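Local atomic coordinates of K Homology domain-containing protein (Pyrococcus horikoshii, PDB entry 2E3U), a protein that probably binds RNA through its two KH domains and is a Dim2p protein, a pre-ribosomal RNA processing factor. Residues Q34-R44 with V90-G101; R149-M157 with H194-E202. All coordinates share one frame; numbering follows the deposited sequence.

Contact 1 of 2, residues Q34-R44 with V90-G101; sequences QEEYVKIPKDR and VWKARDIVLAIG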
loop_
_atom_site.group_PDB
_atom_site.type_symbol
_atom_site.label_atom_id
_atom_site.label_comp_id
_atom_site.label_asym_id
_atom_site.label_seq_id
_atom_site.Cartn_x
_atom_site.Cartn_y
_atom_site.Cartn_z
ATOM N N GLN A 34 -23.684 -0.224 -0.537
ATOM C CA GLN A 34 -22.451 -0.878 -0.079
ATOM C C GLN A 34 -21.606 0.088 0.731
ATOM O O GLN A 34 -21.485 1.256 0.377
ATOM C CB GLN A 34 -21.631 -1.368 -1.265
ATOM C CG GLN A 34 -20.623 -2.420 -0.940
ATOM C CD GLN A 34 -19.842 -2.859 -2.184
ATOM O OE1 GLN A 34 -20.254 -2.588 -3.316
ATOM N NE2 GLN A 34 -18.704 -3.514 -1.973
ATOM N N GLU A 35 -21.028 -0.427 1.816
ATOM C CA GLU A 35 -20.220 0.335 2.739
ATOM C C GLU A 35 -18.994 -0.455 3.171
ATOM O O GLU A 35 -19.118 -1.563 3.701
ATOM C CB GLU A 35 -21.070 0.690 3.977
ATOM C CG GLU A 35 -20.468 1.732 4.914
ATOM C CD GLU A 35 -21.237 1.829 6.237
ATOM O OE1 GLU A 35 -20.778 1.217 7.233
ATOM O OE2 GLU A 35 -22.314 2.494 6.280
ATOM N N GLU A 36 -17.807 0.125 2.980
ATOM C CA GLU A 36 -16.585 -0.428 3.584
ATOM C C GLU A 36 -16.088 0.501 4.675
ATOM O O GLU A 36 -16.102 1.729 4.543
ATOM C CB GLU A 36 -15.474 -0.657 2.552
ATOM C CG GLU A 36 -15.862 -1.549 1.387
ATOM C CD GLU A 36 -16.158 -3.008 1.789
ATOM O OE1 GLU A 36 -15.414 -3.553 2.659
ATOM O OE2 GLU A 36 -17.124 -3.594 1.221
ATOM N N TYR A 37 -15.649 -0.086 5.770
ATOM C CA TYR A 37 -15.205 0.724 6.899
ATOM C C TYR A 37 -13.757 0.398 7.178
ATOM O O TYR A 37 -13.424 -0.768 7.352
ATOM C CB TYR A 37 -16.054 0.421 8.138
ATOM C CG TYR A 37 -15.416 0.800 9.455
ATOM C CD1 TYR A 37 -14.534 -0.068 10.105
ATOM C CD2 TYR A 37 -15.719 2.008 10.066
ATOM C CE1 TYR A 37 -13.951 0.262 11.338
ATOM C CE2 TYR A 37 -15.165 2.356 11.315
ATOM C CZ TYR A 37 -14.280 1.479 11.940
ATOM O OH TYR A 37 -13.714 1.820 13.145
ATOM N N VAL A 38 -12.902 1.412 7.249
ATOM C CA VAL A 38 -11.507 1.162 7.689
ATOM C C VAL A 38 -11.001 2.167 8.716
ATOM O O VAL A 38 -11.699 3.090 9.086
ATOM C CB VAL A 38 -10.485 1.050 6.484
ATOM C CG1 VAL A 38 -10.859 -0.091 5.551
ATOM C CG2 VAL A 38 -10.337 2.361 5.727
ATOM N N LYS A 39 -9.767 1.989 9.163
ATOM C CA LYS A 39 -9.154 2.934 10.079
ATOM C C LYS A 39 -7.719 3.099 9.640
ATOM O O LYS A 39 -7.023 2.100 9.472
ATOM C CB LYS A 39 -9.227 2.376 11.516
ATOM C CG LYS A 39 -9.044 3.392 12.641
ATOM C CD LYS A 39 -9.995 3.066 13.802
ATOM C CE LYS A 39 -9.757 3.971 15.005
ATOM N NZ LYS A 39 -10.382 3.473 16.296
ATOM N N ILE A 40 -7.294 4.352 9.438
ATOM C CA ILE A 40 -5.914 4.695 9.064
ATOM C C ILE A 40 -5.295 5.511 10.213
ATOM O O ILE A 40 -6.027 6.039 11.041
ATOM C CB ILE A 40 -5.829 5.445 7.682
ATOM C CG1 ILE A 40 -6.381 6.897 7.765
ATOM C CG2 ILE A 40 -6.534 4.626 6.586
ATOM C CD1 ILE A 40 -5.969 7.791 6.524
ATOM N N PRO A 41 -3.948 5.582 10.291
ATOM C CA PRO A 41 -3.318 6.362 11.372
ATOM C C PRO A 41 -3.684 7.821 11.292
ATOM O O PRO A 41 -3.823 8.347 10.189
ATOM C CB PRO A 41 -1.797 6.218 11.106
ATOM C CG PRO A 41 -1.643 5.121 10.128
ATOM C CD PRO A 41 -2.954 4.940 9.404
ATOM N N LYS A 42 -3.800 8.476 12.446
ATOM C CA LYS A 42 -4.019 9.934 12.509
ATOM C C LYS A 42 -2.944 10.706 11.722
ATOM O O LYS A 42 -3.220 11.716 11.049
ATOM C CB LYS A 42 -4.070 10.401 13.960
ATOM C CG LYS A 42 -5.469 10.337 14.619
ATOM C CD LYS A 42 -5.837 8.938 15.143
ATOM C CE LYS A 42 -5.304 8.655 16.564
ATOM N NZ LYS A 42 -5.902 9.507 17.653
ATOM N N ASP A 43 -1.717 10.213 11.834
ATOM C CA ASP A 43 -0.597 10.577 10.973
ATOM C C ASP A 43 -0.951 10.763 9.466
ATOM O O ASP A 43 -0.417 11.647 8.772
ATOM C CB ASP A 43 0.489 9.488 11.139
ATOM C CG ASP A 43 1.894 10.029 10.990
ATOM O OD1 ASP A 43 2.518 9.764 9.928
ATOM O OD2 ASP A 43 2.378 10.712 11.931
ATOM N N ARG A 44 -1.858 9.943 8.963
ATOM C CA ARG A 44 -2.083 9.902 7.510
ATOM C C ARG A 44 -3.307 10.644 6.986
ATOM O O ARG A 44 -3.454 10.839 5.764
ATOM C CB ARG A 44 -2.049 8.455 7.004
ATOM C CG ARG A 44 -0.712 7.787 7.267
ATOM C CD ARG A 44 0.412 8.476 6.530
ATOM N NE ARG A 44 0.291 8.259 5.083
ATOM C CZ ARG A 44 1.123 8.770 4.177
ATOM N NH1 ARG A 44 0.945 8.508 2.894
ATOM N NH2 ARG A 44 2.164 9.513 4.558
ATOM N N VAL A 90 -15.823 0.085 -4.966
ATOM C CA VAL A 90 -15.750 0.355 -3.528
ATOM C C VAL A 90 -14.500 -0.267 -2.892
ATOM O O VAL A 90 -13.814 0.384 -2.105
ATOM C CB VAL A 90 -17.056 -0.165 -2.846
ATOM C CG1 VAL A 90 -17.056 0.013 -1.345
ATOM C CG2 VAL A 90 -18.289 0.541 -3.450
ATOM N N TRP A 91 -14.237 -1.548 -3.194
ATOM C CA TRP A 91 -13.032 -2.251 -2.662
ATOM C C TRP A 91 -11.755 -1.530 -3.070
ATOM O O TRP A 91 -10.845 -1.435 -2.296
ATOM C CB TRP A 91 -12.955 -3.731 -3.132
ATOM C CG TRP A 91 -14.188 -4.505 -2.854
ATOM C CD1 TRP A 91 -15.076 -4.301 -1.820
ATOM C CD2 TRP A 91 -14.679 -5.632 -3.591
ATOM N NE1 TRP A 91 -16.085 -5.224 -1.876
ATOM C CE2 TRP A 91 -15.882 -6.051 -2.954
ATOM C CE3 TRP A 91 -14.227 -6.326 -4.727
ATOM C CZ2 TRP A 91 -16.662 -7.131 -3.437
ATOM C CZ3 TRP A 91 -15.007 -7.386 -5.228
ATOM C CH2 TRP A 91 -16.212 -7.778 -4.576
ATOM N N LYS A 92 -11.728 -1.005 -4.296
ATOM C CA LYS A 92 -10.573 -0.323 -4.809
ATOM C C LYS A 92 -10.361 1.021 -4.140
ATOM O O LYS A 92 -9.218 1.391 -3.828
ATOM C CB LYS A 92 -10.677 -0.190 -6.347
ATOM C CG LYS A 92 -10.189 -1.459 -7.125
ATOM C CD LYS A 92 -10.249 -1.198 -8.648
ATOM C CE LYS A 92 -9.680 -2.340 -9.473
ATOM N NZ LYS A 92 -8.379 -2.889 -8.960
ATOM N N ALA A 93 -11.447 1.771 -3.938
ATOM C CA ALA A 93 -11.356 2.991 -3.146
ATOM C C ALA A 93 -10.901 2.682 -1.719
ATOM O O ALA A 93 -10.094 3.407 -1.168
ATOM C CB ALA A 93 -12.692 3.772 -3.135
ATOM N N ARG A 94 -11.415 1.603 -1.128
ATOM C CA ARG A 94 -11.028 1.253 0.220
ATOM C C ARG A 94 -9.523 0.937 0.301
ATOM O O ARG A 94 -8.821 1.359 1.231
ATOM C CB ARG A 94 -11.834 0.034 0.696
ATOM C CG ARG A 94 -11.305 -0.533 2.037
ATOM C CD ARG A 94 -11.556 -2.012 2.202
ATOM N NE ARG A 94 -10.918 -2.792 1.164
ATOM C CZ ARG A 94 -11.416 -3.928 0.668
ATOM N NH1 ARG A 94 -12.568 -4.391 1.097
ATOM N NH2 ARG A 94 -10.755 -4.601 -0.275
ATOM N N ASP A 95 -9.041 0.187 -0.694
ATOM C CA ASP A 95 -7.666 -0.240 -0.761
ATOM C C ASP A 95 -6.735 0.947 -1.013
ATOM O O ASP A 95 -5.642 0.977 -0.486
ATOM C CB ASP A 95 -7.505 -1.315 -1.835
ATOM C CG ASP A 95 -8.119 -2.634 -1.429
ATOM O OD1 ASP A 95 -8.545 -2.808 -0.253
ATOM O OD2 ASP A 95 -8.180 -3.528 -2.288
ATOM N N ILE A 96 -7.184 1.930 -1.769
ATOM C CA ILE A 96 -6.427 3.165 -1.955
ATOM C C ILE A 96 -6.272 3.929 -0.651
ATOM O O ILE A 96 -5.163 4.376 -0.318
ATOM C CB ILE A 96 -7.096 4.086 -3.015
ATOM C CG1 ILE A 96 -6.955 3.461 -4.392
ATOM C CG2 ILE A 96 -6.508 5.523 -2.966
ATOM C CD1 ILE A 96 -7.901 4.104 -5.447
ATOM N N VAL A 97 -7.392 4.106 0.061
ATOM C CA VAL A 97 -7.391 4.617 1.440
ATOM C C VAL A 97 -6.417 3.879 2.372
ATOM O O VAL A 97 -5.601 4.524 3.089
ATOM C CB VAL A 97 -8.812 4.539 2.069
ATOM C CG1 VAL A 97 -8.793 4.922 3.547
ATOM C CG2 VAL A 97 -9.781 5.430 1.271
ATOM N N LEU A 98 -6.543 2.549 2.404
ATOM C CA LEU A 98 -5.604 1.691 3.168
ATOM C C LEU A 98 -4.130 1.833 2.756
ATOM O O LEU A 98 -3.256 1.830 3.618
ATOM C CB LEU A 98 -5.984 0.206 3.038
ATOM C CG LEU A 98 -7.242 -0.240 3.754
ATOM C CD1 LEU A 98 -7.488 -1.690 3.361
ATOM C CD2 LEU A 98 -7.020 -0.068 5.307
ATOM N N ALA A 99 -3.881 1.910 1.438
ATOM C CA ALA A 99 -2.542 2.105 0.883
ATOM C C ALA A 99 -1.931 3.464 1.332
ATOM O O ALA A 99 -0.793 3.509 1.777
ATOM C CB ALA A 99 -2.581 2.005 -0.662
ATOM N N ILE A 100 -2.695 4.554 1.193
ATOM C CA ILE A 100 -2.306 5.860 1.745
ATOM C C ILE A 100 -2.040 5.779 3.275
ATOM O O ILE A 100 -1.035 6.262 3.772
ATOM C CB ILE A 100 -3.381 6.945 1.414
ATOM C CG1 ILE A 100 -3.506 7.090 -0.113
ATOM C CG2 ILE A 100 -3.026 8.331 2.083
ATOM C CD1 ILE A 100 -4.721 7.951 -0.563
ATOM N N GLY A 101 -2.942 5.156 4.005
ATOM C CA GLY A 101 -2.768 4.957 5.415
ATOM C C GLY A 101 -1.525 4.207 5.791
ATOM O O GLY A 101 -0.948 4.488 6.852
#
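Val38 sets its two methyls down between three side chains of helix 90-101. Val38 CG2 meets Val97 CG1 at 3.7 Å, while Val38 CG1 lies across the aliphatic part of Arg94, 3.6 Å from its CG, and Leu98 CD2 closes in on Val38 CB. Ile40 CG2 also rests on Val97 CG1, and Ile40 CB lies 3.8 Å from Gly101 CA, where the absence of a side chain lets the two backbones close to 4.8 Å between their CA atoms. Strand 35-39 and helix 90-101 run nearly parallel, 13° apart; they are the first strand and last helix of the beta-alpha-alpha-beta-beta-alpha order of a type I KH domain. Leu48 of helix 42-49 also packs against Ile40 and Val97. Toward the strand's start, Glu36 CG touches Val90 CG1 at 3.4 Å. The Glu36 chain, bent at chi2 (-66°), carries OE1 to the guanidinium edge of Arg94 in a long, weak salt bridge (3.4 Å to NH1), the carboxylate nearly perpendicular to that plane. Arg94 also grips Asp95 OD1 side-on through NE and NH2, which probably fixes the rotation of the Arg94 guanidinium. At the far end Arg44 donates from NE to Ile100 O at 2.7 Å, NH1 adding a weak second bond.

Contact 2 of 2, residues R149-M157 with H194-E202; sequences RTRQIIEEM and HGSVYRYLE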
loop_
_atom_site.group_PDB
_atom_site.type_symbol
_atom_site.label_atom_id
_atom_site.label_comp_id
_atom_site.label_asym_id
_atom_site.label_seq_id
_atom_site.Cartn_x
_atom_site.Cartn_y
_atom_site.Cartn_z
ATOM N N ARG A 149 18.038 2.149 -1.400
ATOM C CA ARG A 149 18.426 1.459 -2.644
ATOM C C ARG A 149 17.880 0.046 -2.757
ATOM O O ARG A 149 17.540 -0.381 -3.863
ATOM C CB ARG A 149 19.932 1.386 -2.795
ATOM C CG ARG A 149 20.587 2.757 -2.830
ATOM C CD ARG A 149 22.101 2.615 -2.882
ATOM N NE ARG A 149 22.600 1.919 -4.075
ATOM C CZ ARG A 149 23.118 2.515 -5.161
ATOM N NH1 ARG A 149 23.189 3.856 -5.272
ATOM N NH2 ARG A 149 23.584 1.759 -6.160
ATOM N N THR A 150 17.825 -0.683 -1.635
ATOM C CA THR A 150 17.300 -2.031 -1.651
ATOM C C THR A 150 15.818 -2.031 -1.983
ATOM O O THR A 150 15.354 -2.902 -2.704
ATOM C CB THR A 150 17.557 -2.783 -0.296
ATOM O OG1 THR A 150 18.934 -2.689 0.048
ATOM C CG2 THR A 150 17.158 -4.264 -0.374
ATOM N N ARG A 151 15.069 -1.066 -1.461
ATOM C CA ARG A 151 13.639 -1.014 -1.731
ATOM C C ARG A 151 13.417 -0.658 -3.206
ATOM O O ARG A 151 12.560 -1.224 -3.852
ATOM C CB ARG A 151 12.935 -0.021 -0.800
ATOM C CG ARG A 151 11.523 0.369 -1.236
ATOM C CD ARG A 151 11.165 1.694 -0.593
ATOM N NE ARG A 151 10.338 2.580 -1.408
ATOM C CZ ARG A 151 10.738 3.233 -2.507
ATOM N NH1 ARG A 151 9.884 4.044 -3.149
ATOM N NH2 ARG A 151 11.966 3.081 -2.998
ATOM N N GLN A 152 14.208 0.267 -3.737
ATOM C CA GLN A 152 14.210 0.509 -5.194
ATOM C C GLN A 152 14.563 -0.746 -6.056
ATOM O O GLN A 152 13.916 -1.018 -7.067
ATOM C CB GLN A 152 15.180 1.649 -5.480
ATOM C CG GLN A 152 15.031 2.290 -6.822
ATOM C CD GLN A 152 15.884 3.553 -6.989
ATOM O OE1 GLN A 152 16.104 3.987 -8.118
ATOM N NE2 GLN A 152 16.348 4.152 -5.868
ATOM N N ILE A 153 15.566 -1.522 -5.647
ATOM C CA ILE A 153 15.883 -2.760 -6.328
ATOM C C ILE A 153 14.681 -3.759 -6.314
ATOM O O ILE A 153 14.276 -4.280 -7.391
ATOM C CB ILE A 153 17.154 -3.410 -5.759
ATOM C CG1 ILE A 153 18.374 -2.477 -6.028
ATOM C CG2 ILE A 153 17.299 -4.869 -6.337
ATOM C CD1 ILE A 153 19.645 -2.811 -5.294
ATOM N N ILE A 154 14.090 -3.973 -5.121
ATOM C CA ILE A 154 12.864 -4.795 -4.995
ATOM C C ILE A 154 11.762 -4.343 -5.938
ATOM O O ILE A 154 11.195 -5.156 -6.620
ATOM C CB ILE A 154 12.298 -4.887 -3.538
ATOM C CG1 ILE A 154 13.376 -5.386 -2.581
ATOM C CG2 ILE A 154 11.081 -5.836 -3.476
ATOM C CD1 ILE A 154 12.988 -5.286 -1.146
ATOM N N GLU A 155 11.463 -3.051 -5.993
ATOM C CA GLU A 155 10.389 -2.572 -6.858
ATOM C C GLU A 155 10.686 -2.748 -8.360
ATOM O O GLU A 155 9.804 -3.174 -9.137
ATOM C CB GLU A 155 10.102 -1.083 -6.578
ATOM C CG GLU A 155 9.607 -0.780 -5.169
ATOM C CD GLU A 155 9.136 0.632 -5.052
ATOM O OE1 GLU A 155 9.854 1.525 -5.545
ATOM O OE2 GLU A 155 8.046 0.873 -4.478
ATOM N N GLU A 156 11.916 -2.398 -8.772
ATOM C CA GLU A 156 12.299 -2.456 -10.183
ATOM C C GLU A 156 12.180 -3.890 -10.672
ATOM O O GLU A 156 11.569 -4.144 -11.706
ATOM C CB GLU A 156 13.740 -1.957 -10.393
ATOM C CG GLU A 156 14.189 -1.997 -11.867
ATOM C CD GLU A 156 13.339 -1.085 -12.744
ATOM O OE1 GLU A 156 12.926 -1.502 -13.855
ATOM O OE2 GLU A 156 13.059 0.058 -12.301
ATOM N N MET A 157 12.735 -4.817 -9.884
ATOM C CA MET A 157 12.864 -6.215 -10.293
ATOM C C MET A 157 11.596 -7.032 -10.162
ATOM O O MET A 157 11.337 -7.882 -10.999
ATOM C CB MET A 157 14.056 -6.875 -9.609
ATOM C CG MET A 157 15.339 -6.666 -10.476
ATOM S SD MET A 157 16.668 -7.584 -9.786
ATOM C CE MET A 157 18.146 -7.000 -10.610
ATOM N N HIS A 194 22.390 -9.797 0.737
ATOM C CA HIS A 194 21.886 -9.079 -0.416
ATOM C C HIS A 194 22.064 -9.838 -1.724
ATOM O O HIS A 194 21.169 -9.845 -2.560
ATOM C CB HIS A 194 22.560 -7.697 -0.494
ATOM C CG HIS A 194 21.949 -6.700 0.438
ATOM N ND1 HIS A 194 22.226 -5.353 0.385
ATOM C CD2 HIS A 194 21.045 -6.861 1.430
ATOM C CE1 HIS A 194 21.523 -4.728 1.314
ATOM N NE2 HIS A 194 20.800 -5.624 1.960
ATOM N N GLY A 195 23.220 -10.473 -1.880
ATOM C CA GLY A 195 23.550 -11.233 -3.069
ATOM C C GLY A 195 22.573 -12.348 -3.336
ATOM O O GLY A 195 22.156 -12.541 -4.480
ATOM N N SER A 196 22.206 -13.091 -2.297
ATOM C CA SER A 196 21.188 -14.118 -2.458
ATOM C C SER A 196 19.833 -13.512 -2.885
ATOM O O SER A 196 19.157 -14.060 -3.764
ATOM C CB SER A 196 21.049 -14.963 -1.200
ATOM O OG SER A 196 20.535 -14.192 -0.149
ATOM N N VAL A 197 19.437 -12.396 -2.272
ATOM C CA VAL A 197 18.137 -11.800 -2.588
ATOM C C VAL A 197 18.139 -11.234 -3.998
ATOM O O VAL A 197 17.185 -11.425 -4.740
ATOM C CB VAL A 197 17.685 -10.727 -1.528
ATOM C CG1 VAL A 197 16.413 -10.016 -1.978
ATOM C CG2 VAL A 197 17.491 -11.395 -0.187
ATOM N N TYR A 198 19.225 -10.578 -4.373
ATOM C CA TYR A 198 19.366 -10.000 -5.702
ATOM C C TYR A 198 19.413 -11.072 -6.817
ATOM O O TYR A 198 18.873 -10.867 -7.926
ATOM C CB TYR A 198 20.590 -9.074 -5.767
ATOM C CG TYR A 198 20.563 -7.848 -4.855
ATOM C CD1 TYR A 198 21.759 -7.235 -4.436
ATOM C CD2 TYR A 198 19.363 -7.292 -4.420
ATOM C CE1 TYR A 198 21.754 -6.113 -3.604
ATOM C CE2 TYR A 198 19.342 -6.158 -3.595
ATOM C CZ TYR A 198 20.543 -5.565 -3.190
ATOM O OH TYR A 198 20.506 -4.417 -2.367
ATOM N N ARG A 199 20.062 -12.196 -6.536
ATOM C CA ARG A 199 20.066 -13.314 -7.465
ATOM C C ARG A 199 18.673 -13.953 -7.591
ATOM O O ARG A 199 18.226 -14.208 -8.693
ATOM C CB ARG A 199 21.157 -14.334 -7.109
ATOM C CG ARG A 199 22.564 -13.942 -7.635
ATOM C CD ARG A 199 23.644 -14.602 -6.813
ATOM N NE ARG A 199 25.032 -14.469 -7.293
ATOM C CZ ARG A 199 25.868 -13.504 -6.911
ATOM N NH1 ARG A 199 25.446 -12.542 -6.101
ATOM N NH2 ARG A 199 27.119 -13.480 -7.350
ATOM N N TYR A 200 17.989 -14.190 -6.473
ATOM C CA TYR A 200 16.573 -14.579 -6.476
ATOM C C TYR A 200 15.680 -13.661 -7.325
ATOM O O TYR A 200 14.847 -14.141 -8.102
ATOM C CB TYR A 200 15.992 -14.692 -5.041
ATOM C CG TYR A 200 14.459 -14.703 -5.030
ATOM C CD1 TYR A 200 13.750 -15.885 -5.222
ATOM C CD2 TYR A 200 13.738 -13.528 -4.851
ATOM C CE1 TYR A 200 12.351 -15.903 -5.228
ATOM C CE2 TYR A 200 12.345 -13.515 -4.876
ATOM C CZ TYR A 200 11.660 -14.699 -5.068
ATOM O OH TYR A 200 10.273 -14.682 -5.099
ATOM N N LEU A 201 15.848 -12.346 -7.169
ATOM C CA LEU A 201 15.081 -11.377 -7.943
ATOM C C LEU A 201 15.424 -11.388 -9.430
ATOM O O LEU A 201 14.530 -11.193 -10.265
ATOM C CB LEU A 201 15.203 -9.955 -7.368
ATOM C CG LEU A 201 14.512 -9.652 -6.051
ATOM C CD1 LEU A 201 15.150 -8.457 -5.360
ATOM C CD2 LEU A 201 12.973 -9.453 -6.188
ATOM N N GLU A 202 16.691 -11.609 -9.772
ATOM C CA GLU A 202 17.077 -11.737 -11.190
ATOM C C GLU A 202 16.376 -12.926 -11.823
ATOM O O GLU A 202 15.881 -12.837 -12.945
ATOM C CB GLU A 202 18.593 -11.885 -11.382
ATOM C CG GLU A 202 19.368 -10.580 -11.658
ATOM C CD GLU A 202 19.054 -9.934 -13.010
ATOM O OE1 GLU A 202 18.612 -10.659 -13.943
ATOM O OE2 GLU A 202 19.259 -8.696 -13.141
#
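Met157, Leu201 and Tyr198 carry most of the surface buried between these two helices, whose axes run 10.3 Å apart at closest and 18° from parallel. Met157 reaches over with its chain extended beyond CG (chi2 -173°), so that SD lies 3.7 Å from Leu201 CB and the terminal CE passes on to Glu202, against the carboxylate oxygen OE2. Leu201 sends CD1 the other way, toward Ile153 CG2 at 4.3 Å and the backbone of Ile154; Leu201 also touches Ile180 of helix 175-189. The Tyr198 ring crosses Ile153 at about a right angle: Ile153 CG2 sits 3.7 Å from Tyr198 CD2, and Ile153 CD1 lies 3.6 Å from Tyr198 CZ. Beyond the ring, Tyr198 OH receives a weak hydrogen bond from Thr150 OG1 (3.4 Å), an oxygen that also has His194 CE1 beside it. With an alanine at Tyr198, Ile153 would probably lose its aromatic neighbour, a gap would open between the helices and the Thr150 hydroxyl would be left without this acceptor. Ile154 and Val197 both lean on helix 175-189, which completes the type I KH order; the last modelled helix, 194-203, is an addition to that fold, packed beside the domain's second helix, 149-158.

The two contacts belong to successive KH domains and follow one another along the chain. Contact 1 joins the edge strand 35-39 of the first three-stranded antiparallel sheet to helix 87-101, which covers it; contact 2 joins helix 149-158 to the added helix 194-203, with no strand taking part. Their centres are 29 Å apart on opposite sides of the chain's centre, and their nearest atoms about 11 Å apart. A G-X-X-G sequence, typical of the RNA-binding loop of KH domains, leads directly into helix 149-158 of contact 2; the equivalent loop of the first domain follows helix 42-49, which begins in contact 1. Both contacts thus probably adjoin elements that flank RNA-binding loops.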